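Local coordinates for protein Csc2 (Thermofilum pendens, PDB 4TXD) that probably binds CRISPR RNA as the Cas7-family subunit of a type I-D CRISPR interference complex, and carries a zinc ion, at residues R52-F57 with K289-T294; T195-D200 with A245-L250. All blocks are in the same frame, centred on the assembly; numbering follows the deposited sequence.

Overall arrangement
Near the N terminus the chain enters strand 52-61, a central strand of the antiparallel sheet, and contact 1 closes a loop of more than 230 residues on it: 289-294, the link from strand 277-288 to helix 295-301, comes back alongside 52-57. Contact 2 is nested inside that loop. It closes a shorter one, pairing 195-200 with 245-250 through strands 197-204 and 240-247. Because strands 52-61 and 240-247 are neighbours in the sheet, the two contacts meet, about 9 Å apart between centres. The salt bridge Arg52-Glu246 joins them, so the sheet and the link running alongside it share one polar network.

Contact 1. Residues R52-F57 with K289-T294; sequences RIEVVF and KYASTT
The guanidinium of Arg52 carries the backbone N of Ala291 over one face, while Lys289 O sits at its edge, 15° out of the plane. Two nitrogens grip that single oxygen side-on: NE of Arg52 lies 3.1 Å from Lys289 O, coming from above the carbonyl plane, whereas NH2 approaches in the carbonyl plane. Both bonds are well bent, as expected when two donors share one acceptor. A turn in the arginine chain (chi3 84°) swings the group across to the carbonyl, and NH1 is taken by Glu246 in a salt bridge. One face of the Tyr290 ring is covered by CG of its neighbour Lys289, toward the rim.

The Glu54 carboxylate fills the middle of the contact. Its OE1 receives two donors from one residue, Ser292 OG at 2.8 Å on the syn side and Ser292 N at 2.9 Å from above the carboxylate plane. OE2 takes Thr293 N at 3.2 Å through its syn lone pair, and Ala291 CB packs 3.5 Å from the same OE2. Strand 52-61 belongs to the antiparallel sheet of the RRM-like Cas7 core, and here a glutamate on it holds down the link into helix 295-301, whose N-cap is Thr294. Beyond CG the glutamate runs extended (chi2 175°), which carries the carboxylate out to the backbone of that link. With an alanine here both oxygens are gone, and Ser292 N, Ser292 OG and Thr293 N would probably lose this acceptor, and Arg244, which salt-bridges OE2, this counter-charge. Farther along the strand the contact turns apolar: Val56 CG2 comes within 4.4 Å of Thr293 CG2, and Leu298 of helix 295-301 touches both residues.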
loop_
_atom_site.group_PDB
_atom_site.type_symbol
_atom_site.label_atom_id
_atom_site.label_comp_id
_atom_site.label_asym_id
_atom_site.label_seq_id
_atom_site.Cartn_x
_atom_site.Cartn_y
_atom_site.Cartn_z
ATOM N N ARG A 52 13.146 7.841 5.383
ATOM C CA ARG A 52 12.146 6.918 4.886
ATOM C C ARG A 52 12.283 5.602 5.622
ATOM O O ARG A 52 13.338 5.294 6.190
ATOM C CB ARG A 52 12.314 6.706 3.374
ATOM C CG ARG A 52 13.607 5.983 3.002
ATOM C CD ARG A 52 13.944 6.142 1.533
ATOM N NE ARG A 52 14.654 7.386 1.265
ATOM C CZ ARG A 52 14.675 7.994 0.082
ATOM N NH1 ARG A 52 13.997 7.486 -0.943
ATOM N NH2 ARG A 52 15.358 9.120 -0.072
ATOM N N ILE A 53 11.204 4.836 5.618
ATOM C CA ILE A 53 11.232 3.483 6.119
ATOM C C ILE A 53 11.025 2.530 4.940
ATOM O O ILE A 53 9.996 2.583 4.261
ATOM C CB ILE A 53 10.166 3.278 7.181
ATOM C CG1 ILE A 53 10.443 4.235 8.357
ATOM C CG2 ILE A 53 10.116 1.809 7.630
ATOM C CD1 ILE A 53 9.383 4.209 9.433
ATOM N N GLU A 54 12.027 1.703 4.673
ATOM C CA GLU A 54 11.896 0.618 3.698
ATOM C C GLU A 54 11.200 -0.596 4.297
ATOM O O GLU A 54 11.537 -1.025 5.403
ATOM C CB GLU A 54 13.261 0.177 3.178
ATOM C CG GLU A 54 13.950 1.127 2.250
ATOM C CD GLU A 54 15.338 0.639 1.917
ATOM O OE1 GLU A 54 16.212 0.721 2.802
ATOM O OE2 GLU A 54 15.554 0.164 0.781
ATOM N N VAL A 55 10.237 -1.160 3.569
ATOM C CA VAL A 55 9.660 -2.437 3.961
ATOM C C VAL A 55 9.828 -3.460 2.825
ATOM O O VAL A 55 9.501 -3.182 1.665
ATOM C CB VAL A 55 8.171 -2.300 4.359
ATOM C CG1 VAL A 55 7.364 -1.676 3.258
ATOM C CG2 VAL A 55 7.595 -3.647 4.731
ATOM N N VAL A 56 10.388 -4.623 3.155
ATOM C CA VAL A 56 10.581 -5.691 2.168
ATOM C C VAL A 56 9.651 -6.826 2.517
ATOM O O VAL A 56 9.518 -7.199 3.692
ATOM C CB VAL A 56 12.047 -6.183 2.124
ATOM C CG1 VAL A 56 12.194 -7.424 1.228
ATOM C CG2 VAL A 56 12.955 -5.077 1.624
ATOM N N PHE A 57 8.991 -7.369 1.500
ATOM C CA PHE A 57 7.968 -8.358 1.708
ATOM C C PHE A 57 7.928 -9.387 0.583
ATOM O O PHE A 57 8.534 -9.200 -0.478
ATOM C CB PHE A 57 6.590 -7.680 1.872
ATOM C CG PHE A 57 6.162 -6.833 0.684
ATOM C CD1 PHE A 57 6.588 -5.510 0.554
ATOM C CD2 PHE A 57 5.302 -7.351 -0.275
ATOM C CE1 PHE A 57 6.180 -4.730 -0.545
ATOM C CE2 PHE A 57 4.887 -6.581 -1.376
ATOM C CZ PHE A 57 5.327 -5.265 -1.503
ATOM N N LYS A 289 18.004 7.691 5.652
ATOM C CA LYS A 289 17.928 8.838 4.772
ATOM C C LYS A 289 17.845 8.361 3.337
ATOM O O LYS A 289 17.080 8.902 2.539
ATOM C CB LYS A 289 19.134 9.756 4.964
ATOM C CG LYS A 289 19.142 10.951 4.030
ATOM C CD LYS A 289 20.305 11.886 4.325
ATOM C CE LYS A 289 20.319 13.063 3.361
ATOM N NZ LYS A 289 21.449 13.992 3.637
ATOM N N TYR A 290 18.632 7.340 3.017
ATOM C CA TYR A 290 18.622 6.754 1.681
ATOM C C TYR A 290 18.260 5.270 1.720
ATOM O O TYR A 290 18.518 4.580 2.707
ATOM C CB TYR A 290 19.976 6.936 1.002
ATOM C CG TYR A 290 20.410 8.381 0.853
ATOM C CD1 TYR A 290 19.798 9.221 -0.071
ATOM C CD2 TYR A 290 21.441 8.902 1.628
ATOM C CE1 TYR A 290 20.196 10.541 -0.214
ATOM C CE2 TYR A 290 21.845 10.221 1.491
ATOM C CZ TYR A 290 21.220 11.034 0.568
ATOM O OH TYR A 290 21.618 12.345 0.429
ATOM N N ALA A 291 17.654 4.791 0.641
ATOM C CA ALA A 291 17.266 3.390 0.534
ATOM C C ALA A 291 18.502 2.502 0.486
ATOM O O ALA A 291 19.534 2.896 -0.047
ATOM C CB ALA A 291 16.406 3.173 -0.700
ATOM N N SER A 292 18.398 1.302 1.037
ATOM C CA SER A 292 19.542 0.409 1.065
ATOM C C SER A 292 19.445 -0.683 -0.003
ATOM O O SER A 292 20.437 -1.344 -0.304
ATOM C CB SER A 292 19.685 -0.210 2.453
ATOM O OG SER A 292 18.517 -0.931 2.805
ATOM N N THR A 293 18.266 -0.861 -0.593
ATOM C CA THR A 293 18.087 -1.936 -1.579
ATOM C C THR A 293 16.893 -1.659 -2.500
ATOM O O THR A 293 16.262 -0.610 -2.389
ATOM C CB THR A 293 17.927 -3.311 -0.879
ATOM O OG1 THR A 293 17.969 -4.357 -1.859
ATOM C CG2 THR A 293 16.632 -3.404 -0.076
ATOM N N THR A 294 16.619 -2.566 -3.437
ATOM C CA THR A 294 15.450 -2.439 -4.319
ATOM C C THR A 294 14.881 -3.823 -4.555
ATOM O O THR A 294 15.617 -4.811 -4.495
ATOM C CB THR A 294 15.772 -1.797 -5.707
ATOM O OG1 THR A 294 16.535 -2.708 -6.508
ATOM C CG2 THR A 294 16.520 -0.449 -5.585
#

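Contact 2. Residues T195-D200 with A245-L250; sequences TRVRFD and AELVDL
Arg196 and Val248 meet first through the backbone, Val248 N donating to Arg196 O at 2.9 Å. The antiparallel ladder continues at Arg198 and Glu246, a hydrogen-bonded pair joined by two nearly straight bonds: Arg198 N to Glu246 O (170°) and Glu246 N to Arg198 O (168°). Val197 with Leu247 and Phe199 with Ala245 are the non-hydrogen-bonded pairs, and their side chains share one face of the sheet. There Val197 CG1 lies beside Leu247 CD1 at 4.1 Å, and Ala245 CB rests 3.7 Å from Phe199 CD1.

Next to this ladder the Arg196 side chain reaches along 248-250. A bend at chi3 (-66°) brings NH1 to Asp249 O at 3.0 Å; the oxygen lies in the guanidinium plane, while the nitrogen stands above the carbonyl plane. Leu250 CD2 covers one guanidinium face, 3.7 Å from NH1.

Outside this shell, Thr172 O receives NH2 of Arg196, and Glu254 forms a salt bridge with NH1; the bound zinc ion lies about 11 Å from this side chain. Strands 197-204 and 240-247 are adjacent in the antiparallel sheet of the RRM-like Cas7 core. Helices 94-115 and 252-263 cover the Val197 and Phe199 face, while on the other face Arg52 and Arg244 each hold one oxygen of Glu246. The two faces are thus chemically distinct, one apolar against helices, the other charged; with cationic partners on both its oxygens, the buried Glu246 is likely to remain ionised.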
loop_
_atom_site.group_PDB
_atom_site.type_symbol
_atom_site.label_atom_id
_atom_site.label_comp_id
_atom_site.label_asym_id
_atom_site.label_seq_id
_atom_site.Cartn_x
_atom_site.Cartn_y
_atom_site.Cartn_z
ATOM N N THR A 195 0.826 9.861 -2.677
ATOM C CA THR A 195 1.023 8.733 -1.758
ATOM C C THR A 195 2.304 8.865 -0.915
ATOM O O THR A 195 3.362 9.293 -1.400
ATOM C CB THR A 195 1.055 7.382 -2.531
ATOM O OG1 THR A 195 1.135 6.301 -1.592
ATOM C CG2 THR A 195 2.255 7.316 -3.496
ATOM N N ARG A 196 2.197 8.507 0.362
ATOM C CA ARG A 196 3.349 8.460 1.252
ATOM C C ARG A 196 3.859 7.014 1.339
ATOM O O ARG A 196 4.770 6.701 2.100
ATOM C CB ARG A 196 2.978 9.016 2.642
ATOM C CG ARG A 196 3.168 10.552 2.761
ATOM C CD ARG A 196 2.650 11.103 4.107
ATOM N NE ARG A 196 1.206 10.951 4.188
ATOM C CZ ARG A 196 0.507 10.777 5.306
ATOM N NH1 ARG A 196 1.110 10.740 6.492
ATOM N NH2 ARG A 196 -0.806 10.642 5.218
ATOM N N VAL A 197 3.245 6.153 0.540
ATOM C CA VAL A 197 3.635 4.740 0.407
ATOM C C VAL A 197 3.988 4.492 -1.063
ATOM O O VAL A 197 3.102 4.418 -1.909
ATOM C CB VAL A 197 2.499 3.783 0.851
ATOM C CG1 VAL A 197 2.905 2.301 0.679
ATOM C CG2 VAL A 197 2.085 4.080 2.300
ATOM N N ARG A 198 5.282 4.428 -1.366
ATOM C CA ARG A 198 5.747 4.246 -2.737
ATOM C C ARG A 198 6.226 2.813 -2.963
ATOM O O ARG A 198 7.201 2.388 -2.353
ATOM C CB ARG A 198 6.886 5.216 -3.055
ATOM C CG ARG A 198 6.470 6.668 -3.181
ATOM C CD ARG A 198 7.204 7.338 -4.341
ATOM N NE ARG A 198 8.048 8.453 -3.920
ATOM C CZ ARG A 198 9.375 8.401 -3.827
ATOM N NH1 ARG A 198 10.029 7.283 -4.117
ATOM N NH2 ARG A 198 10.053 9.473 -3.438
ATOM N N PHE A 199 5.560 2.087 -3.846
ATOM C CA PHE A 199 5.955 0.704 -4.133
ATOM C C PHE A 199 6.979 0.606 -5.255
ATOM O O PHE A 199 6.840 1.279 -6.280
ATOM C CB PHE A 199 4.746 -0.145 -4.526
ATOM C CG PHE A 199 3.847 -0.505 -3.385
ATOM C CD1 PHE A 199 4.174 -1.547 -2.526
ATOM C CD2 PHE A 199 2.660 0.194 -3.179
ATOM C CE1 PHE A 199 3.337 -1.890 -1.464
ATOM C CE2 PHE A 199 1.816 -0.139 -2.127
ATOM C CZ PHE A 199 2.151 -1.178 -1.264
ATOM N N ASP A 200 7.979 -0.258 -5.072
ATOM C CA ASP A 200 8.724 -0.828 -6.202
ATOM C C ASP A 200 7.764 -1.745 -6.954
ATOM O O ASP A 200 6.734 -2.140 -6.408
ATOM C CB ASP A 200 9.935 -1.655 -5.738
ATOM C CG ASP A 200 11.083 -0.826 -5.232
ATOM O OD1 ASP A 200 10.952 0.406 -5.081
ATOM O OD2 ASP A 200 12.140 -1.443 -4.957
ATOM N N ALA A 245 8.582 -1.472 -0.443
ATOM C CA ALA A 245 7.910 -0.179 -0.415
ATOM C C ALA A 245 8.692 0.806 0.437
ATOM O O ALA A 245 9.416 0.411 1.358
ATOM C CB ALA A 245 6.482 -0.322 0.098
ATOM N N GLU A 246 8.584 2.086 0.092
ATOM C CA GLU A 246 9.141 3.148 0.925
ATOM C C GLU A 246 8.003 3.939 1.574
ATOM O O GLU A 246 7.077 4.393 0.894
ATOM C CB GLU A 246 10.051 4.067 0.104
ATOM C CG GLU A 246 11.373 3.410 -0.262
ATOM C CD GLU A 246 12.308 4.357 -0.989
ATOM O OE1 GLU A 246 11.996 5.568 -1.061
ATOM O OE2 GLU A 246 13.349 3.891 -1.497
ATOM N N LEU A 247 8.062 4.053 2.896
ATOM C CA LEU A 247 7.016 4.698 3.690
ATOM C C LEU A 247 7.603 5.976 4.273
ATOM O O LEU A 247 8.589 5.921 4.996
ATOM C CB LEU A 247 6.513 3.771 4.805
ATOM C CG LEU A 247 5.493 2.693 4.422
ATOM C CD1 LEU A 247 5.988 1.794 3.289
ATOM C CD2 LEU A 247 5.114 1.848 5.644
ATOM N N VAL A 248 7.029 7.123 3.923
ATOM C CA VAL A 248 7.597 8.403 4.350
ATOM C C VAL A 248 6.571 9.265 5.089
ATOM O O VAL A 248 5.383 9.244 4.766
ATOM C CB VAL A 248 8.159 9.214 3.143
ATOM C CG1 VAL A 248 9.310 8.473 2.488
ATOM C CG2 VAL A 248 7.079 9.471 2.125
ATOM N N ASP A 249 7.044 10.004 6.090
ATOM C CA ASP A 249 6.231 10.980 6.819
ATOM C C ASP A 249 4.953 10.396 7.404
ATOM O O ASP A 249 3.928 11.076 7.489
ATOM C CB ASP A 249 5.899 12.165 5.905
ATOM C CG ASP A 249 7.136 12.921 5.486
ATOM O OD1 ASP A 249 8.068 13.008 6.312
ATOM O OD2 ASP A 249 7.191 13.409 4.338
ATOM N N LEU A 250 5.017 9.131 7.814
ATOM C CA LEU A 250 3.892 8.495 8.475
ATOM C C LEU A 250 3.990 8.633 9.987
ATOM O O LEU A 250 5.084 8.706 10.545
ATOM C CB LEU A 250 3.810 6.999 8.123
ATOM C CG LEU A 250 3.638 6.608 6.656
ATOM C CD1 LEU A 250 3.401 5.117 6.566
ATOM C CD2 LEU A 250 2.474 7.374 6.033
#